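PDB 5KHL: hemin ABC transporter, periplasmic hemin-binding protein HutB from Vibrio cholerae, which probably binds hemin in the periplasm and hands it to its cognate ABC transporter in the inner membrane for import. Local coordinates for residues L29-L33 and R113-A118; Q137-L141 and L259-Q263. All blocks are in the same frame, centred on the assembly; numbering follows the deposited sequence.

Interaction 1 of 2, residues L29-L33 and R113-A118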
loop_
_atom_site.group_PDB
_atom_site.type_symbol
_atom_site.label_atom_id
_atom_site.label_comp_id
_atom_site.label_asym_id
_atom_site.label_seq_id
_atom_site.Cartn_x
_atom_site.Cartn_y
_atom_site.Cartn_z
ATOM N N LEU A 29 -7.001 6.164 6.687
ATOM C CA LEU A 29 -8.142 6.992 6.360
ATOM C C LEU A 29 -8.920 7.364 7.634
ATOM O O LEU A 29 -9.256 8.537 7.832
ATOM C CB LEU A 29 -9.035 6.290 5.323
ATOM C CG LEU A 29 -8.339 6.077 3.964
ATOM C CD1 LEU A 29 -9.268 5.452 2.944
ATOM C CD2 LEU A 29 -7.767 7.372 3.424
ATOM N N ILE A 30 -9.152 6.386 8.510
ATOM C CA ILE A 30 -9.821 6.624 9.798
ATOM C C ILE A 30 -9.126 7.743 10.591
ATOM O O ILE A 30 -9.774 8.638 11.143
ATOM C CB ILE A 30 -9.892 5.320 10.660
ATOM C CG1 ILE A 30 -10.724 4.257 9.939
ATOM C CG2 ILE A 30 -10.489 5.603 12.045
ATOM C CD1 ILE A 30 -11.046 3.038 10.765
ATOM N N LEU A 31 -7.803 7.699 10.616
ATOM C CA LEU A 31 -7.013 8.766 11.213
ATOM C C LEU A 31 -7.149 10.072 10.413
ATOM O O LEU A 31 -7.362 11.135 10.992
ATOM C CB LEU A 31 -5.538 8.342 11.316
ATOM C CG LEU A 31 -5.018 7.620 12.569
ATOM C CD1 LEU A 31 -5.934 6.501 13.020
ATOM C CD2 LEU A 31 -3.607 7.071 12.332
ATOM N N ALA A 32 -7.051 9.993 9.085
ATOM C CA ALA A 32 -7.067 11.203 8.247
ATOM C C ALA A 32 -8.371 11.945 8.392
ATOM O O ALA A 32 -8.412 13.162 8.288
ATOM C CB ALA A 32 -6.824 10.863 6.784
ATOM N N LEU A 33 -9.441 11.199 8.637
ATOM C CA LEU A 33 -10.777 11.788 8.764
ATOM C C LEU A 33 -11.041 12.226 10.209
ATOM O O LEU A 33 -12.154 12.615 10.567
ATOM C CB LEU A 33 -11.832 10.788 8.285
ATOM C CG LEU A 33 -11.781 10.449 6.790
ATOM C CD1 LEU A 33 -12.422 9.103 6.458
ATOM C CD2 LEU A 33 -12.434 11.552 5.990
ATOM N N ARG A 113 -12.655 4.352 -1.236
ATOM C CA ARG A 113 -12.316 3.943 0.121
ATOM C C ARG A 113 -12.590 5.070 1.114
ATOM O O ARG A 113 -13.133 4.841 2.198
ATOM C CB ARG A 113 -10.848 3.498 0.189
ATOM C CG ARG A 113 -10.532 2.498 1.315
ATOM C CD ARG A 113 -9.390 1.532 0.924
ATOM N NE ARG A 113 -8.204 2.266 0.543
ATOM C CZ ARG A 113 -7.670 2.277 -0.668
ATOM N NH1 ARG A 113 -8.185 1.554 -1.653
ATOM N NH2 ARG A 113 -6.602 3.015 -0.879
ATOM N N ILE A 114 -12.236 6.293 0.729
ATOM C CA ILE A 114 -12.470 7.461 1.581
ATOM C C ILE A 114 -13.960 7.630 1.819
ATOM O O ILE A 114 -14.390 7.907 2.944
ATOM C CB ILE A 114 -11.874 8.761 0.967
ATOM C CG1 ILE A 114 -10.348 8.681 0.906
ATOM C CG2 ILE A 114 -12.270 10.003 1.783
ATOM C CD1 ILE A 114 -9.705 9.868 0.235
ATOM N N ASP A 115 -14.754 7.436 0.767
ATOM C CA ASP A 115 -16.211 7.529 0.895
ATOM C C ASP A 115 -16.749 6.447 1.820
ATOM O O ASP A 115 -17.590 6.721 2.674
ATOM C CB ASP A 115 -16.910 7.413 -0.471
ATOM C CG ASP A 115 -16.879 8.687 -1.265
ATOM O OD1 ASP A 115 -17.030 8.575 -2.492
ATOM O OD2 ASP A 115 -16.716 9.783 -0.686
ATOM N N GLN A 116 -16.262 5.219 1.626
ATOM C CA GLN A 116 -16.756 4.060 2.377
ATOM C C GLN A 116 -16.503 4.232 3.864
ATOM O O GLN A 116 -17.378 3.966 4.670
ATOM C CB GLN A 116 -16.111 2.766 1.878
ATOM C CG GLN A 116 -16.723 2.227 0.573
ATOM C CD GLN A 116 -15.844 1.180 -0.095
ATOM O OE1 GLN A 116 -14.619 1.280 -0.081
ATOM N NE2 GLN A 116 -16.471 0.168 -0.677
ATOM N N ILE A 117 -15.318 4.734 4.207
ATOM C CA ILE A 117 -14.940 4.971 5.603
ATOM C C ILE A 117 -15.649 6.170 6.230
ATOM O O ILE A 117 -16.153 6.083 7.354
ATOM C CB ILE A 117 -13.406 5.196 5.752
ATOM C CG1 ILE A 117 -12.617 3.947 5.344
ATOM C CG2 ILE A 117 -13.069 5.637 7.167
ATOM C CD1 ILE A 117 -13.331 2.646 5.647
ATOM N N ALA A 118 -15.661 7.292 5.510
ATOM C CA ALA A 118 -16.335 8.516 5.964
ATOM C C ALA A 118 -17.785 8.241 6.344
ATOM O O ALA A 118 -18.311 8.798 7.318
ATOM C CB ALA A 118 -16.274 9.596 4.883
#
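The carbonyl oxygen of Leu29 accepts a hydrogen bond from the backbone N of Leu33 at 2.8 Å, closing the last turn of helix 24-32 and placing these two leucines one above the other. Both point at helix 107-120, and no hydrogen bond crosses between the segments: this is buried apolar packing. Leu29 CD1 fits between Arg113 and Ile114. It comes to 3.6 Å from Arg113 CG, the two side chains crossing at about a right angle, while CD2 adds a second contact to Ile114, 3.8 Å from its CG1. The aliphatic stem of Arg113 thus serves as a hydrocarbon surface, and bends at chi2 and chi3 bring the guanidinium round so that Leu29 CD1 also meets it obliquely; its NE, buried here, has no partner in the model. Helix 24-32 follows strand 19-21 and helix 107-120 follows strand 97-100, so the contact joins two helices of the N-terminal lobe, whose four-stranded parallel sheet has the order 2-1-3-4; the two-lobed fold is consistent with the family of iron-complex and vitamin B12 binding proteins. A turn further along, Ile117 takes over. Its CG2 branch, anti to the backbone N, is turned to the partner helix and meets Leu33 CD1 at 3.6 Å and Ile30 CG1 at 3.9 Å. Beta-branching suits this position because it puts a methyl close to the helix surface, where both neighbours can press on it. Leu33, the first residue to leave helical geometry, is long enough to reach past that methyl, so that its CD1 also lies 3.8 Å from the backbone N of Ala118. The small side chain of Ala118 permits this approach to the main chain. Leu33 additionally touches His126 and Leu130 of helix 125-143, and Leu29 meets Leu256 of helix 256-269.

Interaction 2 of 2, residues Q137-L141 and L259-Q263; sequences QINAL and LQEAQ
Leu259 packs against Ile138 and Gln137 where helix 256-269, near the C-terminal end of the chain, runs beside helix 125-143, the long helix that links the two lobes in this class of periplasmic binding protein. The segments run nearly parallel, their axes 10.5 Å apart at an angle of 21°. Leu259 leads with CD1, 3.9 Å from Ile138 CG1, and both side chains also touch Leu178 of helix 171-178, which extends the apolar patch. Its CB lies 3.5 Å from Gln137 OE1, so the edge of the patch abuts an amide. Gln260, exposed and starting away from the partner helix, bends at chi2 (77°) and brings its end back toward Gln137. Ala262 offers just a methyl, which lets Leu141 settle in: Leu141 CD1 sits 3.9 Å from Ala262 CB, and its CD2 comes within 3.7 Å of Gln263 N, against the helix backbone. Gln263 then covers Leu141 with its stem, CG to CG. Glutamine suits this half-exposed border because its methylenes can lie on a leucine while the amide stays on the solvent side. There the extended chains of Gln137 and Gln263 cross at about a right angle, with amide planes 72° apart and Gln137 OE1 2.9 Å from Gln263 NE2.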
loop_
_atom_site.group_PDB
_atom_site.type_symbol
_atom_site.label_atom_id
_atom_site.label_comp_id
_atom_site.label_asym_id
_atom_site.label_seq_id
_atom_site.Cartn_x
_atom_site.Cartn_y
_atom_site.Cartn_z
ATOM N N GLN A 137 -2.810 16.332 -4.784
ATOM C CA GLN A 137 -1.494 15.676 -4.790
ATOM C C GLN A 137 -1.268 14.929 -6.083
ATOM O O GLN A 137 -0.152 14.908 -6.602
ATOM C CB GLN A 137 -1.339 14.695 -3.641
ATOM C CG GLN A 137 -1.305 15.290 -2.275
ATOM C CD GLN A 137 -1.314 14.209 -1.217
ATOM O OE1 GLN A 137 -0.348 13.462 -1.058
ATOM N NE2 GLN A 137 -2.421 14.103 -0.498
ATOM N N ILE A 138 -2.334 14.302 -6.583
ATOM C CA ILE A 138 -2.246 13.468 -7.767
ATOM C C ILE A 138 -1.993 14.350 -8.970
ATOM O O ILE A 138 -1.174 14.025 -9.821
ATOM C CB ILE A 138 -3.511 12.616 -7.954
ATOM C CG1 ILE A 138 -3.587 11.572 -6.822
ATOM C CG2 ILE A 138 -3.527 11.984 -9.337
ATOM C CD1 ILE A 138 -4.503 10.388 -7.053
ATOM N N ASN A 139 -2.665 15.495 -9.008
ATOM C CA ASN A 139 -2.465 16.479 -10.074
ATOM C C ASN A 139 -1.072 17.101 -9.996
ATOM O O ASN A 139 -0.385 17.238 -11.018
ATOM C CB ASN A 139 -3.548 17.563 -10.013
ATOM C CG ASN A 139 -4.925 17.048 -10.429
ATOM O OD1 ASN A 139 -5.057 16.312 -11.405
ATOM N ND2 ASN A 139 -5.953 17.431 -9.678
ATOM N N ALA A 140 -0.656 17.456 -8.780
ATOM C CA ALA A 140 0.715 17.926 -8.538
ATOM C C ALA A 140 1.755 16.906 -9.024
ATOM O O ALA A 140 2.721 17.282 -9.692
ATOM C CB ALA A 140 0.925 18.236 -7.064
ATOM N N LEU A 141 1.545 15.626 -8.715
ATOM C CA LEU A 141 2.422 14.570 -9.226
ATOM C C LEU A 141 2.392 14.481 -10.764
ATOM O O LEU A 141 3.438 14.433 -11.423
ATOM C CB LEU A 141 2.044 13.216 -8.620
ATOM C CG LEU A 141 2.673 12.920 -7.250
ATOM C CD1 LEU A 141 1.852 11.908 -6.467
ATOM C CD2 LEU A 141 4.117 12.435 -7.374
ATOM N N LEU A 259 0.753 8.062 -1.988
ATOM C CA LEU A 259 0.914 9.380 -2.581
ATOM C C LEU A 259 2.139 10.144 -2.040
ATOM O O LEU A 259 2.852 10.801 -2.804
ATOM C CB LEU A 259 -0.360 10.200 -2.351
ATOM C CG LEU A 259 -1.670 9.655 -2.936
ATOM C CD1 LEU A 259 -2.672 10.772 -3.082
ATOM C CD2 LEU A 259 -1.437 8.978 -4.282
ATOM N N GLN A 260 2.362 10.053 -0.728
ATOM C CA GLN A 260 3.500 10.677 -0.055
ATOM C C GLN A 260 4.852 10.072 -0.478
ATOM O O GLN A 260 5.797 10.801 -0.755
ATOM C CB GLN A 260 3.332 10.582 1.478
ATOM C CG GLN A 260 3.787 11.832 2.268
ATOM C CD GLN A 260 2.803 13.022 2.211
ATOM O OE1 GLN A 260 1.580 12.847 2.211
ATOM N NE2 GLN A 260 3.349 14.239 2.167
ATOM N N GLU A 261 4.937 8.749 -0.526
ATOM C CA GLU A 261 6.108 8.074 -1.095
ATOM C C GLU A 261 6.339 8.439 -2.543
ATOM O O GLU A 261 7.469 8.664 -2.950
ATOM C CB GLU A 261 5.968 6.553 -1.013
ATOM C CG GLU A 261 6.166 6.001 0.366
ATOM C CD GLU A 261 7.525 6.338 0.913
ATOM O OE1 GLU A 261 8.417 5.473 0.828
ATOM O OE2 GLU A 261 7.700 7.466 1.420
ATOM N N ALA A 262 5.256 8.472 -3.317
ATOM C CA ALA A 262 5.334 8.788 -4.743
ATOM C C ALA A 262 5.977 10.148 -4.957
ATOM O O ALA A 262 6.887 10.266 -5.773
ATOM C CB ALA A 262 3.937 8.733 -5.396
ATOM N N GLN A 263 5.510 11.158 -4.220
ATOM C CA GLN A 263 6.121 12.495 -4.251
ATOM C C GLN A 263 7.587 12.408 -3.905
ATOM O O GLN A 263 8.442 12.919 -4.635
ATOM C CB GLN A 263 5.456 13.467 -3.269
ATOM C CG GLN A 263 3.992 13.772 -3.501
ATOM C CD GLN A 263 3.424 14.684 -2.419
ATOM O OE1 GLN A 263 4.033 15.691 -2.063
ATOM N NE2 GLN A 263 2.261 14.323 -1.882
#

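How the interactions relate
From the N terminus, interaction 1 comes first: its 79 intervening residues, carrying strands 39-42, 75-78 and 97-100, form a loop closed within the N-terminal lobe when helix 107-120 returns to helix 24-32. The chain then enters helix 125-143, the next helix after 107-120, and interaction 2 opens on it. Its loop of 117 residues takes in the mixed sheet of the C-terminal lobe and ends on helix 256-269. The two loops are in series, neither nested nor crossing, and their centres lie 18 Å apart. Interaction 1 nevertheless borders both helices that make interaction 2, Ile114 touching Lys131, and interaction 2 ties the chain's C-terminal helix to the linking helix.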